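Local atomic coordinates of putative lipoprotein (Bacteroides fragilis, PDB entry 4GBS), a protein that probably binds haem at the cell surface as a lipoprotein of the HmuY family, although its own function has not been established. Residues A98-P102 / Y196-P200; V107-T113 / P134-E140. All blocks are in the same frame, centred on the assembly; numbering follows the deposited sequence.

Interaction 1 of 2, residues A98-P102 / Y196-P200; sequences AGSMP and YPYEP
Y198 and P200, at the very end of the chain, meet M101 and P102 in the loop between strand 83-86 and strand 107-112. Of the two, Y198 is the buried partner: its CB points toward the loop, and with CG anti to the backbone N (chi1 163°) the phenol is carried across to it. The hydroxyl OH ends 3.6 Å from P102 CD, while S100 O lies 3.5 Å from the same OH, without a hydrogen bond. Y198 CE2 is met obliquely, at 3.9 Å, by the terminal methyl CE of M101, a selenomethionine. Both Y198 and P102 also touch L164 of strand 163-166, which joins the contact to the large sheet. The chain closes with P200, whose CB points toward the loop. P200 CG touches both ends of M101, 3.8 Å from M101 N and 3.8 Å from M101 CE. The bends of the M101 side chain at chi2 (65°) and chi3 (61°) fold that methyl back against both Y198 and P200. The terminal carboxylate comes no nearer to G99 than 4.1 Å, between P200 OXT and G99 CA. With no hydrogen bond or salt bridge across the 223 Å² interface, the C-terminal tail rests on this loop through apolar van der Waals packing.

Interaction 2 of 2, residues V107-T113 / P134-E140; sequences VADEWTT and PSDFNPE
E110 and T112 pair with F137 and S135 in an antiparallel beta ladder, two neighbouring strands of the large sheet of this HmuY-family domain. Both are hydrogen-bonded pairs, and W111 and D136 form the non-hydrogen-bonded pair between them. E110 N gives to F137 O and F137 N returns to E110 O, the second bond being distinctly bent (132°). T112 N likewise gives to S135 O and S135 N to T112 O. S135 O accepts a second hydrogen bond, from T112 OG1 at 2.8 Å, the hydroxyl being set between backbone N and carbonyl carbon (chi1 66°); the two donors arrive from opposite faces of the carbonyl plane. S135 OG turns instead to D136 O.

Beyond the ladder, N138 uses its side-chain amide to hold the other strand where regular pairing stops. One N138 ND2 hydrogen runs to D109 OD1 at 2.8 Å, within the amide plane, and the other to V107 O at 3.0 Å, from above that carbonyl's plane. D109 OD1 is also bonded to T79 OG1, and N138 OD1 accepts from L141 N, so both ends of the amide are engaged. D109 OD2 stands 4.2 Å from D136 OD2, a like-charge approach that probably disfavours having both acids ionised. V107 packs its methyls on P139 and E140, whose OE2 accepts from E86 N.

On the W111 and D136 side, the indole lies along P134 and carries S135 N over one face. A water donates to D136 OD1 and, weakly, to D109 O. That same D136 OD1 meets the indole edge in its plane, 3.4 Å from W111 CE3.

In the fold
Both contacts involve the chain that leaves strand 83-86: its loop meets the C-terminal tail in interaction 1, and the strand that follows pairs with strand 131-137 in interaction 2. Only four residues, 103-106, separate 98-102 from 107-113, yet the two centres are 25 Å apart and the nearest atoms about 10 Å, with no touch. Their chemistry differs as well: interaction 1 is a surface contact by apolar packing, 20 Å from the centre of the chain, while interaction 2 is a partly buried, hydrogen-bonded ladder 13 Å from it. No haem is present in either contact, and neither can be assigned to a ligand site.

Interaction 1 of 2, residues A98-P102 / Y196-P200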
ATOM      1  N   ALA A  98      -6.521 -17.857 -13.551  1.00121.37           N
ATOM      2  CA  ALA A  98      -5.442 -18.846 -13.456  1.00123.45           C
ATOM      3  C   ALA A  98      -5.854 -20.099 -12.658  1.00132.20           C
ATOM      4  O   ALA A  98      -5.353 -21.186 -12.957  1.00135.97           O
ATOM      5  CB  ALA A  98      -4.221 -18.222 -12.809  1.00119.12           C
ATOM      6  N   GLY A  99      -6.752 -19.931 -11.674  1.00128.27           N
ATOM      7  CA  GLY A  99      -7.246 -21.006 -10.813  1.00131.58           C
ATOM      8  C   GLY A  99      -6.149 -21.772 -10.105  1.00136.79           C
ATOM      9  O   GLY A  99      -6.271 -22.975  -9.870  1.00141.47           O
ATOM     10  N   SER A 100      -5.056 -21.076  -9.797  1.00129.34           N
ATOM     11  CA  SER A 100      -3.885 -21.629  -9.139  1.00129.18           C
ATOM     12  C   SER A 100      -3.188 -20.570  -8.322  1.00127.44           C
ATOM     13  O   SER A 100      -3.037 -19.422  -8.768  1.00123.67           O
ATOM     14  CB  SER A 100      -2.917 -22.218 -10.165  1.00136.42           C
ATOM     15  OG  SER A 100      -1.752 -22.724  -9.532  1.00146.12           O
HETATM   16  N   MSE A 101      -2.742 -20.979  -7.133  1.00123.17           N
HETATM   17  CA  MSE A 101      -1.997 -20.168  -6.184  1.00118.06           C
HETATM   18  C   MSE A 101      -0.630 -19.813  -6.792  1.00118.35           C
HETATM   19  O   MSE A 101       0.163 -20.726  -7.050  1.00121.42           O
HETATM   20  CB  MSE A 101      -1.856 -20.946  -4.855  1.00122.04           C
HETATM   21  CG  MSE A 101      -0.908 -20.315  -3.825  1.00126.04           C
HETATM   22 SE   MSE A 101      -1.486 -18.592  -3.133  0.75129.10          SE
HETATM   23  CE  MSE A 101      -3.190 -19.134  -2.305  1.00128.53           C
ATOM     24  N   PRO A 102      -0.350 -18.515  -7.072  1.00108.80           N
ATOM     25  CA  PRO A 102       0.966 -18.149  -7.627  1.00107.12           C
ATOM     26  C   PRO A 102       2.113 -18.544  -6.706  1.00110.04           C
ATOM     27  O   PRO A 102       2.064 -18.284  -5.495  1.00107.42           O
ATOM     28  CB  PRO A 102       0.889 -16.628  -7.754  1.00103.98           C
ATOM     29  CG  PRO A 102      -0.537 -16.312  -7.741  1.00107.94           C
ATOM     30  CD  PRO A 102      -1.184 -17.316  -6.861  1.00106.09           C
ATOM     31  N   TYR A 196     -10.482  -9.743  -1.494  1.00 78.80           N
ATOM     32  CA  TYR A 196     -10.300 -10.212  -0.141  1.00 79.15           C
ATOM     33  C   TYR A 196     -11.604 -10.810   0.361  1.00 88.43           C
ATOM     34  O   TYR A 196     -12.631 -10.123   0.381  1.00 89.31           O
ATOM     35  CB  TYR A 196      -9.771  -9.127   0.828  1.00 77.26           C
ATOM     36  CG  TYR A 196      -9.540  -9.690   2.214  1.00 78.68           C
ATOM     37  CD1 TYR A 196      -8.425 -10.477   2.490  1.00 79.34           C
ATOM     38  CD2 TYR A 196     -10.473  -9.503   3.230  1.00 81.30           C
ATOM     39  CE1 TYR A 196      -8.268 -11.100   3.726  1.00 80.86           C
ATOM     40  CE2 TYR A 196     -10.303 -10.084   4.486  1.00 82.79           C
ATOM     41  CZ  TYR A 196      -9.192 -10.875   4.732  1.00 87.49           C
ATOM     42  OH  TYR A 196      -8.999 -11.436   5.971  1.00 84.67           O
ATOM     43  N   PRO A 197     -11.555 -12.095   0.795  1.00 88.15           N
ATOM     44  CA  PRO A 197     -10.373 -12.977   0.846  1.00 87.28           C
ATOM     45  C   PRO A 197     -10.117 -13.666  -0.498  1.00 94.18           C
ATOM     46  O   PRO A 197     -11.059 -14.115  -1.143  1.00 98.23           O
ATOM     47  CB  PRO A 197     -10.734 -13.992   1.947  1.00 91.77           C
ATOM     48  CG  PRO A 197     -12.134 -13.625   2.440  1.00 98.46           C
ATOM     49  CD  PRO A 197     -12.730 -12.775   1.358  1.00 93.88           C
ATOM     50  N   TYR A 198      -8.840 -13.713  -0.930  1.00 88.88           N
ATOM     51  CA  TYR A 198      -8.442 -14.368  -2.175  1.00 90.54           C
ATOM     52  C   TYR A 198      -8.267 -15.878  -1.944  1.00100.84           C
ATOM     53  O   TYR A 198      -7.507 -16.298  -1.078  1.00 99.23           O
ATOM     54  CB  TYR A 198      -7.155 -13.757  -2.792  1.00 87.24           C
ATOM     55  CG  TYR A 198      -6.506 -14.666  -3.823  1.00 89.78           C
ATOM     56  CD1 TYR A 198      -7.087 -14.866  -5.073  1.00 93.57           C
ATOM     57  CD2 TYR A 198      -5.352 -15.388  -3.518  1.00 90.23           C
ATOM     58  CE1 TYR A 198      -6.541 -15.764  -5.991  1.00 95.80           C
ATOM     59  CE2 TYR A 198      -4.788 -16.277  -4.438  1.00 93.40           C
ATOM     60  CZ  TYR A 198      -5.382 -16.456  -5.675  1.00100.33           C
ATOM     61  OH  TYR A 198      -4.820 -17.328  -6.579  1.00102.98           O
ATOM     62  N   GLU A 199      -8.948 -16.680  -2.763  1.00104.24           N
ATOM     63  CA  GLU A 199      -8.880 -18.136  -2.755  1.00109.25           C
ATOM     64  C   GLU A 199      -8.829 -18.645  -4.182  1.00119.74           C
ATOM     65  O   GLU A 199      -9.722 -18.288  -4.961  1.00122.07           O
ATOM     66  CB  GLU A 199     -10.079 -18.759  -2.007  1.00114.59           C
ATOM     67  CG  GLU A 199     -10.162 -18.461  -0.516  1.00123.40           C
ATOM     68  CD  GLU A 199     -11.359 -19.031   0.226  1.00158.44           C
ATOM     69  OE1 GLU A 199     -12.094 -19.866  -0.349  1.00172.02           O
ATOM     70  OE2 GLU A 199     -11.552 -18.647   1.403  1.00152.98           O
ATOM     71  N   PRO A 200      -7.840 -19.488  -4.565  1.00119.09           N
ATOM     72  CA  PRO A 200      -7.820 -20.020  -5.944  1.00125.67           C
ATOM     73  C   PRO A 200      -9.095 -20.834  -6.287  1.00147.94           C
ATOM     74  O   PRO A 200      -9.671 -21.457  -5.362  1.00148.63           O
ATOM     75  CB  PRO A 200      -6.584 -20.922  -5.952  1.00128.19           C
ATOM     76  CG  PRO A 200      -5.715 -20.370  -4.856  1.00126.55           C
ATOM     77  CD  PRO A 200      -6.691 -19.986  -3.787  1.00120.21           C
ATOM     78  OXT PRO A 200      -9.527 -20.795  -7.469  1.00172.39           O
TER

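Interaction 2 of 2, residues V107-T113 / P134-E140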
ATOM      1  N   VAL A 107       7.580 -12.102   1.064  1.00 66.52           N
ATOM      2  CA  VAL A 107       8.521 -11.203   1.712  1.00 64.00           C
ATOM      3  C   VAL A 107       7.855 -10.488   2.881  1.00 66.33           C
ATOM      4  O   VAL A 107       6.835  -9.805   2.717  1.00 63.66           O
ATOM      5  CB  VAL A 107       9.078 -10.201   0.685  1.00 65.51           C
ATOM      6  CG1 VAL A 107      10.120  -9.279   1.314  1.00 63.97           C
ATOM      7  CG2 VAL A 107       9.653 -10.934  -0.524  1.00 67.75           C
ATOM      8  N   ALA A 108       8.461 -10.651   4.063  1.00 63.92           N
ATOM      9  CA  ALA A 108       8.002 -10.002   5.284  1.00 61.95           C
ATOM     10  C   ALA A 108       8.539  -8.576   5.353  1.00 61.70           C
ATOM     11  O   ALA A 108       9.393  -8.210   4.552  1.00 61.35           O
ATOM     12  CB  ALA A 108       8.446 -10.809   6.497  1.00 64.24           C
ATOM     13  N   ASP A 109       8.032  -7.776   6.294  1.00 56.44           N
ATOM     14  CA  ASP A 109       8.519  -6.420   6.508  1.00 55.36           C
ATOM     15  C   ASP A 109       9.916  -6.422   7.046  1.00 62.00           C
ATOM     16  O   ASP A 109      10.329  -7.363   7.732  1.00 63.65           O
ATOM     17  CB  ASP A 109       7.629  -5.630   7.486  1.00 55.56           C
ATOM     18  CG  ASP A 109       6.253  -5.252   6.991  1.00 60.01           C
ATOM     19  OD1 ASP A 109       5.789  -5.852   5.998  1.00 58.90           O
ATOM     20  OD2 ASP A 109       5.632  -4.365   7.603  1.00 66.14           O
ATOM     21  N   GLU A 110      10.626  -5.340   6.778  1.00 58.95           N
ATOM     22  CA  GLU A 110      11.969  -5.108   7.302  1.00 59.89           C
ATOM     23  C   GLU A 110      11.931  -3.920   8.227  1.00 61.52           C
ATOM     24  O   GLU A 110      11.118  -3.017   8.047  1.00 59.38           O
ATOM     25  CB  GLU A 110      12.977  -4.893   6.161  1.00 62.11           C
ATOM     26  CG  GLU A 110      13.268  -6.165   5.372  1.00 75.91           C
ATOM     27  CD  GLU A 110      14.078  -5.968   4.106  1.00114.53           C
ATOM     28  OE1 GLU A 110      14.618  -4.856   3.923  1.00124.05           O
ATOM     29  OE2 GLU A 110      14.166  -6.919   3.297  1.00114.78           O
ATOM     30  N   TRP A 111      12.776  -3.929   9.231  1.00 60.53           N
ATOM     31  CA  TRP A 111      12.899  -2.809  10.149  1.00 60.54           C
ATOM     32  C   TRP A 111      13.881  -1.830   9.521  1.00 65.19           C
ATOM     33  O   TRP A 111      15.000  -2.221   9.163  1.00 65.73           O
ATOM     34  CB  TRP A 111      13.317  -3.279  11.549  1.00 61.02           C
ATOM     35  CG  TRP A 111      13.514  -2.153  12.519  1.00 62.69           C
ATOM     36  CD1 TRP A 111      14.704  -1.627  12.930  1.00 67.62           C
ATOM     37  CD2 TRP A 111      12.486  -1.327  13.094  1.00 61.22           C
ATOM     38  NE1 TRP A 111      14.482  -0.571  13.786  1.00 67.55           N
ATOM     39  CE2 TRP A 111      13.129  -0.362  13.901  1.00 67.07           C
ATOM     40  CE3 TRP A 111      11.083  -1.350  13.058  1.00 60.03           C
ATOM     41  CZ2 TRP A 111      12.416   0.573  14.659  1.00 66.31           C
ATOM     42  CZ3 TRP A 111      10.379  -0.430  13.817  1.00 61.44           C
ATOM     43  CH2 TRP A 111      11.043   0.533  14.585  1.00 64.05           C
ATOM     44  N   THR A 112      13.423  -0.587   9.296  1.00 59.11           N
ATOM     45  CA  THR A 112      14.214   0.446   8.626  1.00 58.43           C
ATOM     46  C   THR A 112      14.373   1.687   9.489  1.00 61.87           C
ATOM     47  O   THR A 112      13.495   2.007  10.293  1.00 61.74           O
ATOM     48  CB  THR A 112      13.542   0.837   7.286  1.00 60.12           C
ATOM     49  OG1 THR A 112      12.275   1.485   7.535  1.00 50.14           O
ATOM     50  CG2 THR A 112      13.381  -0.365   6.332  1.00 54.11           C
ATOM     51  N   THR A 113      15.490   2.395   9.304  1.00 58.57           N
ATOM     52  CA  THR A 113      15.757   3.650  10.003  1.00 59.78           C
ATOM     53  C   THR A 113      16.038   4.749   8.980  1.00 64.52           C
ATOM     54  O   THR A 113      16.210   5.906   9.359  1.00 66.51           O
ATOM     55  CB  THR A 113      16.917   3.508  10.997  1.00 73.92           C
ATOM     56  OG1 THR A 113      18.060   2.984  10.322  1.00 77.32           O
ATOM     57  CG2 THR A 113      16.571   2.640  12.188  1.00 72.99           C
ATOM     58  N   PRO A 134      12.035   5.496  12.497  1.00 66.17           N
ATOM     59  CA  PRO A 134      12.332   4.060  12.625  1.00 65.08           C
ATOM     60  C   PRO A 134      11.000   3.335  12.413  1.00 66.39           C
ATOM     61  O   PRO A 134       9.992   3.680  13.062  1.00 66.81           O
ATOM     62  CB  PRO A 134      12.942   3.932  14.032  1.00 69.48           C
ATOM     63  CG  PRO A 134      12.921   5.315  14.622  1.00 75.71           C
ATOM     64  CD  PRO A 134      11.979   6.146  13.821  1.00 69.90           C
ATOM     65  N   SER A 135      10.944   2.463  11.400  1.00 58.75           N
ATOM     66  CA  SER A 135       9.673   1.865  11.040  1.00 55.70           C
ATOM     67  C   SER A 135       9.807   0.553  10.315  1.00 57.27           C
ATOM     68  O   SER A 135      10.808   0.306   9.655  1.00 55.74           O
ATOM     69  CB  SER A 135       8.932   2.839  10.114  1.00 56.99           C
ATOM     70  OG  SER A 135       7.725   2.325   9.577  1.00 54.96           O
ATOM     71  N   ASP A 136       8.735  -0.249  10.364  1.00 54.70           N
ATOM     72  CA  ASP A 136       8.574  -1.430   9.527  1.00 53.50           C
ATOM     73  C   ASP A 136       8.303  -0.969   8.128  1.00 55.54           C
ATOM     74  O   ASP A 136       7.708   0.106   7.930  1.00 55.46           O
ATOM     75  CB  ASP A 136       7.448  -2.354  10.025  1.00 55.49           C
ATOM     76  CG  ASP A 136       7.812  -3.318  11.127  1.00 66.80           C
ATOM     77  OD1 ASP A 136       9.014  -3.497  11.383  1.00 70.18           O
ATOM     78  OD2 ASP A 136       6.908  -4.003  11.633  1.00 70.57           O
ATOM     79  N   PHE A 137       8.727  -1.758   7.152  1.00 49.86           N
ATOM     80  CA  PHE A 137       8.549  -1.425   5.753  1.00 47.25           C
ATOM     81  C   PHE A 137       8.479  -2.702   4.925  1.00 53.48           C
ATOM     82  O   PHE A 137       9.336  -3.576   5.102  1.00 55.49           O
ATOM     83  CB  PHE A 137       9.710  -0.525   5.309  1.00 49.01           C
ATOM     84  CG  PHE A 137       9.793  -0.269   3.820  1.00 49.74           C
ATOM     85  CD1 PHE A 137       8.894   0.592   3.194  1.00 50.84           C
ATOM     86  CD2 PHE A 137      10.795  -0.856   3.053  1.00 51.05           C
ATOM     87  CE1 PHE A 137       8.982   0.834   1.821  1.00 51.10           C
ATOM     88  CE2 PHE A 137      10.886  -0.606   1.681  1.00 53.77           C
ATOM     89  CZ  PHE A 137       9.978   0.234   1.074  1.00 50.69           C
ATOM     90  N   ASN A 138       7.465  -2.829   4.040  1.00 49.02           N
ATOM     91  CA  ASN A 138       7.396  -3.996   3.175  1.00 49.44           C
ATOM     92  C   ASN A 138       8.003  -3.638   1.838  1.00 54.96           C
ATOM     93  O   ASN A 138       7.388  -2.874   1.086  1.00 55.09           O
ATOM     94  CB  ASN A 138       5.989  -4.564   3.002  1.00 46.63           C
ATOM     95  CG  ASN A 138       6.067  -5.997   2.510  1.00 61.26           C
ATOM     96  OD1 ASN A 138       6.239  -6.266   1.330  1.00 58.49           O
ATOM     97  ND2 ASN A 138       6.088  -6.948   3.418  1.00 55.80           N
ATOM     98  N   PRO A 139       9.220  -4.137   1.524  1.00 52.26           N
ATOM     99  CA  PRO A 139       9.844  -3.769   0.239  1.00 52.71           C
ATOM    100  C   PRO A 139       9.154  -4.399  -0.968  1.00 59.01           C
ATOM    101  O   PRO A 139       9.355  -3.932  -2.089  1.00 60.00           O
ATOM    102  CB  PRO A 139      11.274  -4.309   0.377  1.00 56.44           C
ATOM    103  CG  PRO A 139      11.173  -5.433   1.373  1.00 61.27           C
ATOM    104  CD  PRO A 139      10.094  -5.032   2.327  1.00 54.89           C
ATOM    105  N   GLU A 140       8.368  -5.462  -0.746  1.00 56.57           N
ATOM    106  CA  GLU A 140       7.736  -6.189  -1.831  1.00 58.56           C
ATOM    107  C   GLU A 140       6.480  -5.455  -2.306  1.00 62.50           C
ATOM    108  O   GLU A 140       6.366  -5.226  -3.506  1.00 62.79           O
ATOM    109  CB  GLU A 140       7.403  -7.640  -1.411  1.00 61.60           C
ATOM    110  CG  GLU A 140       7.068  -8.587  -2.563  1.00 70.38           C
ATOM    111  CD  GLU A 140       8.211  -9.055  -3.444  1.00 83.09           C
ATOM    112  OE1 GLU A 140       9.340  -8.532  -3.298  1.00 77.86           O
ATOM    113  OE2 GLU A 140       7.991  -9.992  -4.246  1.00 73.53           O
TER
HETATM  114  O   HOH W   1       9.999  -6.263  10.892  1.00 68.65           O